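Long-range contact in lytic chitin monooxygenase (Enterococcus faecalis, PDB 4A02), which cleaves the glycosidic bonds of crystalline alpha- and beta-chitin oxidatively with a copper cofactor, working in synergy with a chitinase: residues 85-97 and 110-124. Sequence-based numbering, arbitrary orientation.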
loop_
_atom_site.group_PDB
_atom_site.type_symbol
_atom_site.label_atom_id
_atom_site.label_comp_id
_atom_site.label_asym_id
_atom_site.label_seq_id
_atom_site.Cartn_x
_atom_site.Cartn_y
_atom_site.Cartn_z
ATOM N N GLN A 85 2.735 -0.770 -17.455
ATOM C CA GLN A 85 2.278 -2.142 -17.223
ATOM C C GLN A 85 3.530 -3.052 -17.398
ATOM O O GLN A 85 4.173 -2.967 -18.383
ATOM C CB GLN A 85 1.146 -2.493 -18.155
ATOM C CG GLN A 85 -0.047 -1.592 -18.059
ATOM C CD GLN A 85 -0.795 -1.625 -19.384
ATOM O OE1 GLN A 85 -0.539 -0.731 -20.208
ATOM N NE2 GLN A 85 -1.600 -2.646 -19.650
ATOM N N HIS A 86 3.882 -3.850 -16.452
ATOM C CA HIS A 86 4.913 -4.884 -16.576
ATOM C C HIS A 86 4.339 -6.250 -16.367
ATOM O O HIS A 86 3.408 -6.356 -15.599
ATOM C CB HIS A 86 5.953 -4.808 -15.461
ATOM C CG HIS A 86 6.920 -3.765 -15.764
ATOM N ND1 HIS A 86 8.237 -4.020 -16.070
ATOM C CD2 HIS A 86 6.759 -2.423 -15.877
ATOM C CE1 HIS A 86 8.844 -2.842 -16.316
ATOM N NE2 HIS A 86 7.956 -1.884 -16.211
ATOM N N ARG A 87 4.974 -7.219 -17.024
ATOM C CA ARG A 87 4.732 -8.611 -16.657
ATOM C C ARG A 87 4.862 -8.677 -15.136
ATOM O O ARG A 87 5.777 -8.042 -14.598
ATOM C CB ARG A 87 5.787 -9.537 -17.344
ATOM C CG ARG A 87 5.681 -9.591 -18.839
ATOM C CD ARG A 87 6.437 -10.667 -19.584
ATOM N NE ARG A 87 5.813 -10.654 -20.932
ATOM C CZ ARG A 87 4.745 -11.272 -21.384
ATOM N NH1 ARG A 87 4.002 -12.100 -20.660
ATOM N NH2 ARG A 87 4.388 -11.069 -22.647
ATOM N N THR A 88 3.942 -9.412 -14.543
ATOM C CA THR A 88 3.809 -9.446 -13.099
ATOM C C THR A 88 4.073 -10.835 -12.511
ATOM O O THR A 88 3.522 -11.829 -12.986
ATOM C CB THR A 88 2.413 -8.982 -12.735
ATOM O OG1 THR A 88 2.291 -7.604 -13.125
ATOM C CG2 THR A 88 2.180 -9.026 -11.238
ATOM N N ALA A 89 4.878 -10.879 -11.456
ATOM C CA ALA A 89 5.114 -12.102 -10.687
ATOM C C ALA A 89 4.036 -12.335 -9.642
ATOM O O ALA A 89 3.591 -13.481 -9.486
ATOM C CB ALA A 89 6.467 -12.072 -9.999
ATOM N N SER A 90 3.614 -11.322 -8.899
ATOM C CA SER A 90 2.852 -11.523 -7.715
ATOM C C SER A 90 2.212 -10.271 -7.230
ATOM O O SER A 90 2.641 -9.165 -7.516
ATOM C CB SER A 90 3.797 -12.029 -6.603
ATOM O OG SER A 90 4.875 -11.140 -6.443
ATOM N N TRP A 91 1.163 -10.461 -6.405
ATOM C CA TRP A 91 0.502 -9.376 -5.653
ATOM C C TRP A 91 0.330 -9.914 -4.254
ATOM O O TRP A 91 -0.314 -10.955 -4.048
ATOM C CB TRP A 91 -0.843 -9.016 -6.241
ATOM C CG TRP A 91 -0.906 -8.813 -7.737
ATOM C CD1 TRP A 91 -1.030 -9.773 -8.727
ATOM C CD2 TRP A 91 -0.854 -7.546 -8.406
ATOM N NE1 TRP A 91 -1.070 -9.182 -9.943
ATOM C CE2 TRP A 91 -0.959 -7.800 -9.773
ATOM C CE3 TRP A 91 -0.734 -6.240 -7.972
ATOM C CZ2 TRP A 91 -0.937 -6.777 -10.719
ATOM C CZ3 TRP A 91 -0.736 -5.228 -8.899
ATOM C CH2 TRP A 91 -0.842 -5.473 -10.274
ATOM N N ASP A 92 0.879 -9.223 -3.251
ATOM C CA ASP A 92 0.784 -9.649 -1.864
ATOM C C ASP A 92 0.153 -8.561 -1.024
ATOM O O ASP A 92 0.376 -7.377 -1.263
ATOM C CB ASP A 92 2.162 -9.970 -1.280
ATOM C CG ASP A 92 2.810 -11.155 -1.959
ATOM O OD1 ASP A 92 2.314 -12.271 -1.755
ATOM O OD2 ASP A 92 3.791 -10.941 -2.632
ATOM N N TYR A 93 -0.619 -8.974 -0.014
ATOM C CA TYR A 93 -1.316 -8.038 0.851
ATOM C C TYR A 93 -1.175 -8.450 2.293
ATOM O O TYR A 93 -1.331 -9.632 2.637
ATOM C CB TYR A 93 -2.789 -7.958 0.483
ATOM C CG TYR A 93 -3.051 -7.457 -0.905
ATOM C CD1 TYR A 93 -3.026 -8.312 -2.008
ATOM C CD2 TYR A 93 -3.290 -6.117 -1.160
ATOM C CE1 TYR A 93 -3.264 -7.830 -3.272
ATOM C CE2 TYR A 93 -3.523 -5.653 -2.421
ATOM C CZ TYR A 93 -3.517 -6.510 -3.498
ATOM O OH TYR A 93 -3.760 -5.955 -4.730
ATOM N N TYR A 94 -0.927 -7.449 3.139
ATOM C CA TYR A 94 -0.779 -7.571 4.580
ATOM C C TYR A 94 -1.678 -6.576 5.263
ATOM O O TYR A 94 -1.978 -5.527 4.666
ATOM C CB TYR A 94 0.692 -7.301 4.972
ATOM C CG TYR A 94 1.723 -8.097 4.237
ATOM C CD1 TYR A 94 2.133 -7.697 2.941
ATOM C CD2 TYR A 94 2.312 -9.223 4.762
ATOM C CE1 TYR A 94 3.086 -8.400 2.241
ATOM C CE2 TYR A 94 3.277 -9.954 4.031
ATOM C CZ TYR A 94 3.635 -9.506 2.747
ATOM O OH TYR A 94 4.582 -10.247 2.052
ATOM N N ILE A 95 -2.054 -6.800 6.527
ATOM C CA ILE A 95 -2.782 -5.818 7.275
ATOM C C ILE A 95 -2.315 -5.841 8.730
ATOM O O ILE A 95 -2.062 -6.919 9.302
ATOM C CB ILE A 95 -4.307 -5.970 7.157
ATOM C CG1 ILE A 95 -5.041 -4.766 7.725
ATOM C CG2 ILE A 95 -4.797 -7.266 7.768
ATOM C CD1 ILE A 95 -6.529 -4.793 7.451
ATOM N N THR A 96 -2.228 -4.675 9.345
ATOM C CA THR A 96 -1.903 -4.572 10.742
ATOM C C THR A 96 -2.844 -5.399 11.599
ATOM O O THR A 96 -4.030 -5.547 11.290
ATOM C CB THR A 96 -1.968 -3.080 11.195
ATOM O OG1 THR A 96 -3.133 -2.467 10.658
ATOM C CG2 THR A 96 -0.767 -2.300 10.733
ATOM N N LYS A 97 -2.309 -5.916 12.699
ATOM C CA LYS A 97 -3.068 -6.572 13.751
ATOM C C LYS A 97 -3.771 -5.542 14.610
ATOM O O LYS A 97 -3.254 -4.450 14.866
ATOM C CB LYS A 97 -2.106 -7.417 14.607
ATOM C CG LYS A 97 -1.375 -8.459 13.820
ATOM C CD LYS A 97 -0.205 -9.036 14.590
ATOM C CE LYS A 97 -0.603 -10.186 15.239
ATOM N NZ LYS A 97 -0.424 -11.457 14.526
ATOM N N ASN A 110 4.117 -6.503 12.943
ATOM C CA ASN A 110 2.813 -6.126 13.468
ATOM C C ASN A 110 1.675 -6.334 12.480
ATOM O O ASN A 110 0.555 -5.882 12.756
ATOM C CB ASN A 110 2.845 -4.689 13.942
ATOM C CG ASN A 110 3.781 -4.506 15.102
ATOM O OD1 ASN A 110 3.909 -5.368 15.948
ATOM N ND2 ASN A 110 4.479 -3.350 15.109
ATOM N N PHE A 111 1.951 -7.008 11.375
ATOM C CA PHE A 111 1.009 -7.297 10.305
ATOM C C PHE A 111 0.813 -8.804 10.172
ATOM O O PHE A 111 1.739 -9.577 10.434
ATOM C CB PHE A 111 1.467 -6.760 8.965
ATOM C CG PHE A 111 1.593 -5.272 8.789
ATOM C CD1 PHE A 111 2.476 -4.497 9.485
ATOM C CD2 PHE A 111 0.797 -4.634 7.824
ATOM C CE1 PHE A 111 2.625 -3.147 9.238
ATOM C CE2 PHE A 111 0.919 -3.271 7.582
ATOM C CZ PHE A 111 1.836 -2.526 8.301
ATOM N N ASP A 112 -0.355 -9.172 9.663
ATOM C CA ASP A 112 -0.620 -10.510 9.141
ATOM C C ASP A 112 -0.666 -10.436 7.627
ATOM O O ASP A 112 -1.243 -9.507 7.057
ATOM C CB ASP A 112 -1.967 -11.053 9.626
ATOM C CG ASP A 112 -2.038 -11.278 11.152
ATOM O OD1 ASP A 112 -1.004 -11.624 11.741
ATOM O OD2 ASP A 112 -3.125 -11.088 11.709
ATOM N N LYS A 113 -0.162 -11.474 6.968
ATOM C CA LYS A 113 -0.351 -11.630 5.538
ATOM C C LYS A 113 -1.736 -12.166 5.248
ATOM O O LYS A 113 -2.145 -13.151 5.889
ATOM C CB LYS A 113 0.719 -12.548 4.920
ATOM C CG LYS A 113 0.690 -12.488 3.411
ATOM C CD LYS A 113 1.837 -13.248 2.781
ATOM C CE LYS A 113 1.979 -12.883 1.335
ATOM N NZ LYS A 113 2.891 -13.730 0.566
ATOM N N ILE A 114 -2.464 -11.526 4.364
ATOM C CA ILE A 114 -3.856 -11.888 4.083
ATOM C C ILE A 114 -4.120 -12.311 2.655
ATOM O O ILE A 114 -5.210 -12.921 2.415
ATOM C CB ILE A 114 -4.846 -10.800 4.557
ATOM C CG1 ILE A 114 -4.639 -9.485 3.861
ATOM C CG2 ILE A 114 -4.787 -10.702 6.077
ATOM C CD1 ILE A 114 -5.747 -8.477 4.109
ATOM N N ALA A 115 -3.256 -12.080 1.706
ATOM C CA ALA A 115 -3.453 -12.564 0.338
ATOM C C ALA A 115 -2.142 -12.637 -0.395
ATOM O O ALA A 115 -1.242 -11.829 -0.167
ATOM C CB ALA A 115 -4.433 -11.666 -0.443
ATOM N N SER A 116 -2.079 -13.599 -1.296
ATOM C CA SER A 116 -0.965 -13.734 -2.238
ATOM C C SER A 116 -1.570 -14.212 -3.559
ATOM O O SER A 116 -2.137 -15.322 -3.619
ATOM C CB SER A 116 0.083 -14.736 -1.756
ATOM O OG SER A 116 1.257 -14.661 -2.603
ATOM N N ILE A 117 -1.463 -13.434 -4.576
ATOM C CA ILE A 117 -2.057 -13.710 -5.877
ATOM C C ILE A 117 -0.928 -13.826 -6.900
ATOM O O ILE A 117 -0.086 -12.966 -7.058
ATOM C CB ILE A 117 -2.999 -12.601 -6.264
ATOM C CG1 ILE A 117 -4.111 -12.451 -5.212
ATOM C CG2 ILE A 117 -3.571 -12.718 -7.679
ATOM C CD1 ILE A 117 -4.934 -11.192 -5.390
ATOM N N ASP A 118 -0.961 -14.981 -7.632
ATOM C CA ASP A 118 0.069 -15.238 -8.636
ATOM C C ASP A 118 -0.179 -14.334 -9.825
ATOM O O ASP A 118 -1.311 -14.300 -10.339
ATOM C CB ASP A 118 0.043 -16.749 -8.966
ATOM C CG ASP A 118 1.151 -17.224 -9.923
ATOM O OD1 ASP A 118 2.019 -16.490 -10.468
ATOM O OD2 ASP A 118 1.243 -18.466 -10.101
ATOM N N GLY A 119 0.824 -13.641 -10.283
ATOM C CA GLY A 119 0.714 -12.845 -11.450
ATOM C C GLY A 119 0.847 -13.544 -12.775
ATOM O O GLY A 119 0.477 -13.050 -13.828
ATOM N N LYS A 120 1.413 -14.749 -12.729
ATOM C CA LYS A 120 1.574 -15.666 -13.895
ATOM C C LYS A 120 2.388 -15.072 -15.028
ATOM O O LYS A 120 2.285 -15.511 -16.172
ATOM C CB LYS A 120 0.230 -16.090 -14.431
ATOM C CG LYS A 120 -0.485 -16.959 -13.374
ATOM C CD LYS A 120 -1.927 -17.291 -13.684
ATOM C CE LYS A 120 -2.828 -16.126 -13.257
ATOM N NZ LYS A 120 -4.316 -16.267 -13.394
ATOM N N GLN A 121 3.228 -14.095 -14.715
ATOM C CA GLN A 121 4.068 -13.445 -15.735
ATOM C C GLN A 121 3.240 -12.835 -16.836
ATOM O O GLN A 121 3.572 -12.711 -18.014
ATOM C CB GLN A 121 5.147 -14.386 -16.296
ATOM C CG GLN A 121 6.235 -14.732 -15.262
ATOM C CD GLN A 121 7.113 -13.538 -14.949
ATOM O OE1 GLN A 121 7.088 -12.489 -15.550
ATOM N NE2 GLN A 121 7.820 -13.754 -13.923
ATOM N N GLU A 122 2.020 -12.463 -16.465
ATOM C CA GLU A 122 1.244 -11.797 -17.499
ATOM C C GLU A 122 1.343 -10.272 -17.366
ATOM O O GLU A 122 1.614 -9.715 -16.273
ATOM C CB GLU A 122 -0.197 -12.162 -17.318
ATOM C CG GLU A 122 -0.474 -13.651 -17.194
ATOM C CD GLU A 122 -1.965 -13.730 -16.794
ATOM O OE1 GLU A 122 -2.493 -12.722 -16.255
ATOM O OE2 GLU A 122 -2.546 -14.803 -17.060
ATOM N N VAL A 123 1.053 -9.569 -18.428
ATOM C CA VAL A 123 1.013 -8.131 -18.437
ATOM C C VAL A 123 -0.402 -7.669 -18.047
ATOM O O VAL A 123 -1.381 -7.947 -18.731
ATOM C CB VAL A 123 1.371 -7.553 -19.822
ATOM C CG1 VAL A 123 1.295 -6.021 -19.784
ATOM C CG2 VAL A 123 2.756 -8.047 -20.192
ATOM N N PRO A 124 -0.532 -7.008 -16.948
ATOM C CA PRO A 124 -1.868 -6.616 -16.488
ATOM C C PRO A 124 -2.376 -5.428 -17.280
ATOM O O PRO A 124 -1.570 -4.722 -17.917
ATOM C CB PRO A 124 -1.640 -6.212 -15.004
ATOM C CG PRO A 124 -0.191 -5.872 -14.969
ATOM C CD PRO A 124 0.525 -6.627 -16.047
HETATM O O HOH W 1 4.839 -15.917 -9.653
HETATM O O HOH W 2 5.216 -12.748 2.077
#
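Lys113 and Ser116 reach across to Asp92 on one face of antiparallel strands 88-96 and 111-120. Asp92 OD1 takes the Ser116 hydroxyl nearly along its C-O axis (OG to OD1 2.7 Å), while the Lys113 ammonium group meets the same oxygen from the opposite side, above the carboxylate plane (NZ to OD1 2.8 Å). The lysine is extended, CG anti to the backbone N (chi1 -169°), its methylenes running obliquely past the Tyr94 ring; a water joins NZ to Tyr94 OH. A classic beta bulge shifts the register here: Tyr93 O accepts from Ile114 N (2.8 Å) and, farther off, Ala115 N (3.3 Å). On the other face Tyr93 and Trp91 lie against Ala115 and Ile117, facing the sandwich core, where Trp148 stacks on Trp91. Toward residue 97, Thr96 CG2 sits over the Phe111 ring in a CH-pi contact, 3.7 Å from its centroid, and Lys97 NZ meets the syn lone pair of Asp112 OD1 (2.8 Å); Asp112 OD2 forms a salt bridge with Arg138. At the far end, Arg87 NH1 donates in its guanidinium plane to Gln121 O (2.7 Å), with Val123 CG2 over one face, and Gln85 NE2 meets an in-plane lone pair of Pro124 O (2.7 Å). Two donors probably stabilise the Asp92 charge, and the bonds from Arg87 and Gln85 probably help hold the chain on both sides of the copper ligand His86, whose ND1 is hydrogen-bonded to Asp152.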